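Local coordinates for peptidase S15/CocE/NonD (Thaumarchaeota archaeon SCGC AB-539-E09, PDB 4PF1), which is an aminopeptidase of the S15/CocE/NonD family, probably a serine peptidase that uses its alpha/beta-hydrolase domain to release residues from peptide N-termini, at residues V375-N383 against Q561-G569. Sequence-based numbering, arbitrary orientation.
Sequences VLSYETGAN and QVSHTFLPG
Ser563 O is gripped by the backbone N of Thr380 at 2.8 Å, in a sound hydrogen bond with an angle of 153° at the hydrogen, and Thr380 OG1 also lies near Ser563 O, at 3.1 Å; the hydroxyl proton could be given to this oxygen or to His564 ND1. Thr380 OG1 lies between its own backbone N and carbonyl carbon (chi1 48°), which brings it to the rim of the His564 ring, 2.8 Å from His564 ND1 and near the ring plane; either partner of that bond may be the donor. The other ring nitrogen, NE2, is hydrogen-bonded to Asp509, so the ring is fixed at two points. One residue on, Thr565 N bonds Thr380 O at 3.0 Å, completing a single parallel bridge just past the end of strand 375-379. The carboxylate of Glu379 meets the hydroxyl of Thr565, the next residue along strand 562-566. With CG anti to the backbone N (chi1 -172°) and an extended chain, Glu379 carries OE2 to within 2.5 Å of Thr565 OG1, an unusually close hydrogen bond; OE2 also forms a salt bridge with Arg483, while OE1 is hydrogen-bonded to His386. Replacing this glutamate with an alanine would probably take from Arg483 this countercharge and from Thr565 OG1 its carboxylate acceptor. Farther back along the strand, Ser377 OG and Ser563 OG meet hydroxyl to hydroxyl at 2.8 Å. Strand 375-379 belongs to the large mixed sheet of the alpha/beta-hydrolase fold and strand 562-566 pairs with strand 482-486, so the contact illustrates how two sheets can be joined through a brief backbone bridge reinforced by buried hydroxyl, imidazole and carboxylate groups, a junction that depends on directional polar bonds more than on hydrophobic packing.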
ATOM      1  N   VAL A 375     -17.382 -18.164  31.717  1.00 18.35           N
ATOM      2  CA  VAL A 375     -16.238 -17.924  30.846  1.00 16.93           C
ATOM      3  C   VAL A 375     -16.707 -17.884  29.380  1.00 19.46           C
ATOM      4  O   VAL A 375     -17.413 -18.785  28.917  1.00 19.04           O
ATOM      5  CB  VAL A 375     -15.097 -18.966  31.070  1.00 20.69           C
ATOM      6  CG1 VAL A 375     -13.978 -18.802  30.041  1.00 19.98           C
ATOM      7  CG2 VAL A 375     -14.533 -18.868  32.486  1.00 20.80           C
ATOM      8  N   LEU A 376     -16.335 -16.814  28.675  1.00 14.54           N
ATOM      9  CA  LEU A 376     -16.615 -16.632  27.260  1.00 13.63           C
ATOM     10  C   LEU A 376     -15.268 -16.605  26.554  1.00 15.73           C
ATOM     11  O   LEU A 376     -14.501 -15.659  26.724  1.00 14.14           O
ATOM     12  CB  LEU A 376     -17.433 -15.341  27.034  1.00 13.65           C
ATOM     13  CG  LEU A 376     -17.954 -15.071  25.614  1.00 18.15           C
ATOM     14  CD1 LEU A 376     -18.878 -16.191  25.126  1.00 18.39           C
ATOM     15  CD2 LEU A 376     -18.682 -13.748  25.558  1.00 20.65           C
ATOM     16  N   SER A 377     -14.918 -17.715  25.892  1.00 12.10           N
ATOM     17  CA  SER A 377     -13.603 -17.876  25.280  1.00 11.24           C
ATOM     18  C   SER A 377     -13.682 -18.027  23.768  1.00 14.88           C
ATOM     19  O   SER A 377     -14.459 -18.837  23.258  1.00 14.03           O
ATOM     20  CB  SER A 377     -12.886 -19.079  25.889  1.00 13.58           C
ATOM     21  OG  SER A 377     -11.687 -19.397  25.201  1.00 19.10           O
ATOM     22  N   TYR A 378     -12.859 -17.251  23.054  1.00 11.96           N
ATOM     23  CA  TYR A 378     -12.753 -17.353  21.605  1.00 11.73           C
ATOM     24  C   TYR A 378     -11.620 -18.294  21.281  1.00 16.02           C
ATOM     25  O   TYR A 378     -10.490 -18.089  21.736  1.00 15.53           O
ATOM     26  CB  TYR A 378     -12.527 -15.980  20.961  1.00 12.24           C
ATOM     27  CG  TYR A 378     -12.556 -15.991  19.445  1.00 13.53           C
ATOM     28  CD1 TYR A 378     -11.438 -16.375  18.707  1.00 15.46           C
ATOM     29  CD2 TYR A 378     -13.675 -15.546  18.748  1.00 14.24           C
ATOM     30  CE1 TYR A 378     -11.444 -16.347  17.312  1.00 15.75           C
ATOM     31  CE2 TYR A 378     -13.696 -15.518  17.352  1.00 14.81           C
ATOM     32  CZ  TYR A 378     -12.574 -15.911  16.639  1.00 20.00           C
ATOM     33  OH  TYR A 378     -12.575 -15.849  15.269  1.00 18.61           O
ATOM     34  N   GLU A 379     -11.921 -19.335  20.510  1.00 13.19           N
ATOM     35  CA  GLU A 379     -10.944 -20.338  20.118  1.00 12.70           C
ATOM     36  C   GLU A 379     -10.365 -19.993  18.756  1.00 16.30           C
ATOM     37  O   GLU A 379     -11.103 -19.952  17.768  1.00 15.71           O
ATOM     38  CB  GLU A 379     -11.597 -21.731  20.103  1.00 14.40           C
ATOM     39  CG  GLU A 379     -10.621 -22.880  19.901  1.00 21.60           C
ATOM     40  CD  GLU A 379     -11.257 -24.257  19.843  1.00 37.87           C
ATOM     41  OE1 GLU A 379     -12.497 -24.345  19.688  1.00 27.82           O
ATOM     42  OE2 GLU A 379     -10.509 -25.254  19.945  1.00 28.66           O
ATOM     43  N   THR A 380      -9.042 -19.742  18.701  1.00 12.60           N
ATOM     44  CA  THR A 380      -8.348 -19.445  17.444  1.00 12.12           C
ATOM     45  C   THR A 380      -8.184 -20.756  16.658  1.00 16.68           C
ATOM     46  O   THR A 380      -8.301 -21.838  17.234  1.00 16.36           O
ATOM     47  CB  THR A 380      -7.023 -18.689  17.692  1.00 16.29           C
ATOM     48  OG1 THR A 380      -6.266 -19.342  18.713  1.00 15.13           O
ATOM     49  CG2 THR A 380      -7.248 -17.227  18.064  1.00 13.36           C
ATOM     50  N   GLY A 381      -8.018 -20.648  15.345  1.00 14.14           N
ATOM     51  CA  GLY A 381      -7.965 -21.806  14.460  1.00 14.71           C
ATOM     52  C   GLY A 381      -9.363 -22.213  14.035  1.00 19.96           C
ATOM     53  O   GLY A 381      -9.686 -22.191  12.845  1.00 19.44           O
ATOM     54  N   ALA A 382     -10.222 -22.549  15.026  1.00 17.65           N
ATOM     55  CA  ALA A 382     -11.626 -22.908  14.811  1.00 17.89           C
ATOM     56  C   ALA A 382     -12.488 -21.652  14.583  1.00 21.00           C
ATOM     57  O   ALA A 382     -13.530 -21.740  13.926  1.00 20.19           O
ATOM     58  CB  ALA A 382     -12.151 -23.690  16.006  1.00 19.03           C
ATOM     59  N   ASN A 383     -12.048 -20.487  15.140  1.00 16.86           N
ATOM     60  CA  ASN A 383     -12.709 -19.172  15.033  1.00 16.21           C
ATOM     61  C   ASN A 383     -14.162 -19.210  15.561  1.00 20.79           C
ATOM     62  O   ASN A 383     -15.104 -18.868  14.841  1.00 20.64           O
ATOM     63  CB  ASN A 383     -12.649 -18.636  13.593  1.00 14.02           C
ATOM     64  CG  ASN A 383     -11.256 -18.279  13.149  1.00 28.85           C
ATOM     65  OD1 ASN A 383     -10.613 -17.375  13.696  1.00 19.30           O
ATOM     66  ND2 ASN A 383     -10.756 -18.985  12.150  1.00 23.73           N
ATOM     67  N   GLN A 561      -2.222 -17.827  28.347  1.00  8.73           N
ATOM     68  CA  GLN A 561      -3.401 -18.650  28.061  1.00  8.70           C
ATOM     69  C   GLN A 561      -3.522 -19.013  26.591  1.00 13.22           C
ATOM     70  O   GLN A 561      -3.093 -18.251  25.715  1.00 11.53           O
ATOM     71  CB  GLN A 561      -4.696 -17.945  28.512  1.00  9.44           C
ATOM     72  CG  GLN A 561      -4.694 -17.468  29.963  1.00 16.63           C
ATOM     73  CD  GLN A 561      -4.407 -18.553  30.976  1.00 28.23           C
ATOM     74  OE1 GLN A 561      -4.988 -19.645  30.947  1.00 17.94           O
ATOM     75  NE2 GLN A 561      -3.535 -18.251  31.927  1.00 22.93           N
ATOM     76  N   VAL A 562      -4.101 -20.199  26.329  1.00 11.40           N
ATOM     77  CA  VAL A 562      -4.382 -20.697  24.986  1.00 11.64           C
ATOM     78  C   VAL A 562      -5.835 -21.182  24.894  1.00 15.96           C
ATOM     79  O   VAL A 562      -6.399 -21.677  25.868  1.00 15.60           O
ATOM     80  CB  VAL A 562      -3.396 -21.800  24.498  1.00 16.14           C
ATOM     81  CG1 VAL A 562      -2.019 -21.219  24.198  1.00 15.67           C
ATOM     82  CG2 VAL A 562      -3.304 -22.967  25.487  1.00 16.47           C
ATOM     83  N   SER A 563      -6.423 -21.011  23.718  1.00 12.18           N
ATOM     84  CA  SER A 563      -7.751 -21.463  23.320  1.00 12.15           C
ATOM     85  C   SER A 563      -7.644 -21.608  21.836  1.00 16.51           C
ATOM     86  O   SER A 563      -7.814 -20.635  21.100  1.00 16.41           O
ATOM     87  CB  SER A 563      -8.826 -20.459  23.738  1.00 14.39           C
ATOM     88  OG  SER A 563     -10.118 -21.018  23.587  1.00 18.11           O
ATOM     89  N   HIS A 564      -7.124 -22.759  21.406  1.00 12.94           N
ATOM     90  CA  HIS A 564      -6.735 -22.933  20.022  1.00 12.40           C
ATOM     91  C   HIS A 564      -6.971 -24.336  19.499  1.00 16.90           C
ATOM     92  O   HIS A 564      -6.879 -25.316  20.245  1.00 16.91           O
ATOM     93  CB  HIS A 564      -5.233 -22.599  19.913  1.00 12.39           C
ATOM     94  CG  HIS A 564      -4.684 -22.576  18.522  1.00 15.05           C
ATOM     95  ND1 HIS A 564      -4.998 -21.557  17.643  1.00 16.17           N
ATOM     96  CD2 HIS A 564      -3.798 -23.409  17.931  1.00 16.06           C
ATOM     97  CE1 HIS A 564      -4.326 -21.823  16.536  1.00 15.27           C
ATOM     98  NE2 HIS A 564      -3.582 -22.920  16.666  1.00 15.55           N
ATOM     99  N   THR A 565      -7.218 -24.428  18.191  1.00 13.58           N
ATOM    100  CA  THR A 565      -7.286 -25.691  17.490  1.00 13.87           C
ATOM    101  C   THR A 565      -6.120 -25.747  16.511  1.00 17.02           C
ATOM    102  O   THR A 565      -6.043 -24.925  15.597  1.00 16.00           O
ATOM    103  CB  THR A 565      -8.650 -25.892  16.795  1.00 22.82           C
ATOM    104  OG1 THR A 565      -9.653 -26.064  17.791  1.00 24.34           O
ATOM    105  CG2 THR A 565      -8.660 -27.106  15.868  1.00 19.85           C
ATOM    106  N   PHE A 566      -5.199 -26.692  16.726  1.00 14.03           N
ATOM    107  CA  PHE A 566      -4.108 -26.969  15.797  1.00 13.72           C
ATOM    108  C   PHE A 566      -4.722 -27.821  14.687  1.00 19.32           C
ATOM    109  O   PHE A 566      -5.037 -28.994  14.913  1.00 19.96           O
ATOM    110  CB  PHE A 566      -2.945 -27.689  16.507  1.00 15.04           C
ATOM    111  CG  PHE A 566      -2.169 -26.867  17.510  1.00 15.76           C
ATOM    112  CD1 PHE A 566      -1.141 -26.024  17.097  1.00 18.14           C
ATOM    113  CD2 PHE A 566      -2.420 -26.983  18.871  1.00 17.47           C
ATOM    114  CE1 PHE A 566      -0.409 -25.277  18.027  1.00 18.49           C
ATOM    115  CE2 PHE A 566      -1.680 -26.242  19.802  1.00 19.95           C
ATOM    116  CZ  PHE A 566      -0.679 -25.396  19.373  1.00 17.65           C
ATOM    117  N   LEU A 567      -5.025 -27.194  13.543  1.00 15.60           N
ATOM    118  CA  LEU A 567      -5.748 -27.829  12.439  1.00 15.83           C
ATOM    119  C   LEU A 567      -4.904 -28.888  11.674  1.00 19.90           C
ATOM    120  O   LEU A 567      -3.677 -28.881  11.784  1.00 18.47           O
ATOM    121  CB  LEU A 567      -6.260 -26.746  11.460  1.00 15.79           C
ATOM    122  CG  LEU A 567      -7.408 -25.861  11.961  1.00 20.42           C
ATOM    123  CD1 LEU A 567      -7.515 -24.595  11.134  1.00 20.28           C
ATOM    124  CD2 LEU A 567      -8.737 -26.611  11.943  1.00 23.83           C
ATOM    125  N   PRO A 568      -5.548 -29.809  10.891  1.00 17.70           N
ATOM    126  CA  PRO A 568      -4.764 -30.808  10.131  1.00 18.21           C
ATOM    127  C   PRO A 568      -3.764 -30.159   9.167  1.00 21.99           C
ATOM    128  O   PRO A 568      -4.068 -29.132   8.552  1.00 21.45           O
ATOM    129  CB  PRO A 568      -5.835 -31.601   9.372  1.00 20.46           C
ATOM    130  CG  PRO A 568      -7.085 -31.392  10.146  1.00 24.64           C
ATOM    131  CD  PRO A 568      -6.998 -29.997  10.674  1.00 19.55           C
ATOM    132  N   GLY A 569      -2.570 -30.742   9.080  1.00 18.35           N
ATOM    133  CA  GLY A 569      -1.485 -30.211   8.259  1.00 17.86           C
ATOM    134  C   GLY A 569      -0.580 -29.263   9.028  1.00 20.45           C
ATOM    135  O   GLY A 569       0.539 -28.976   8.589  1.00 20.17           O
TER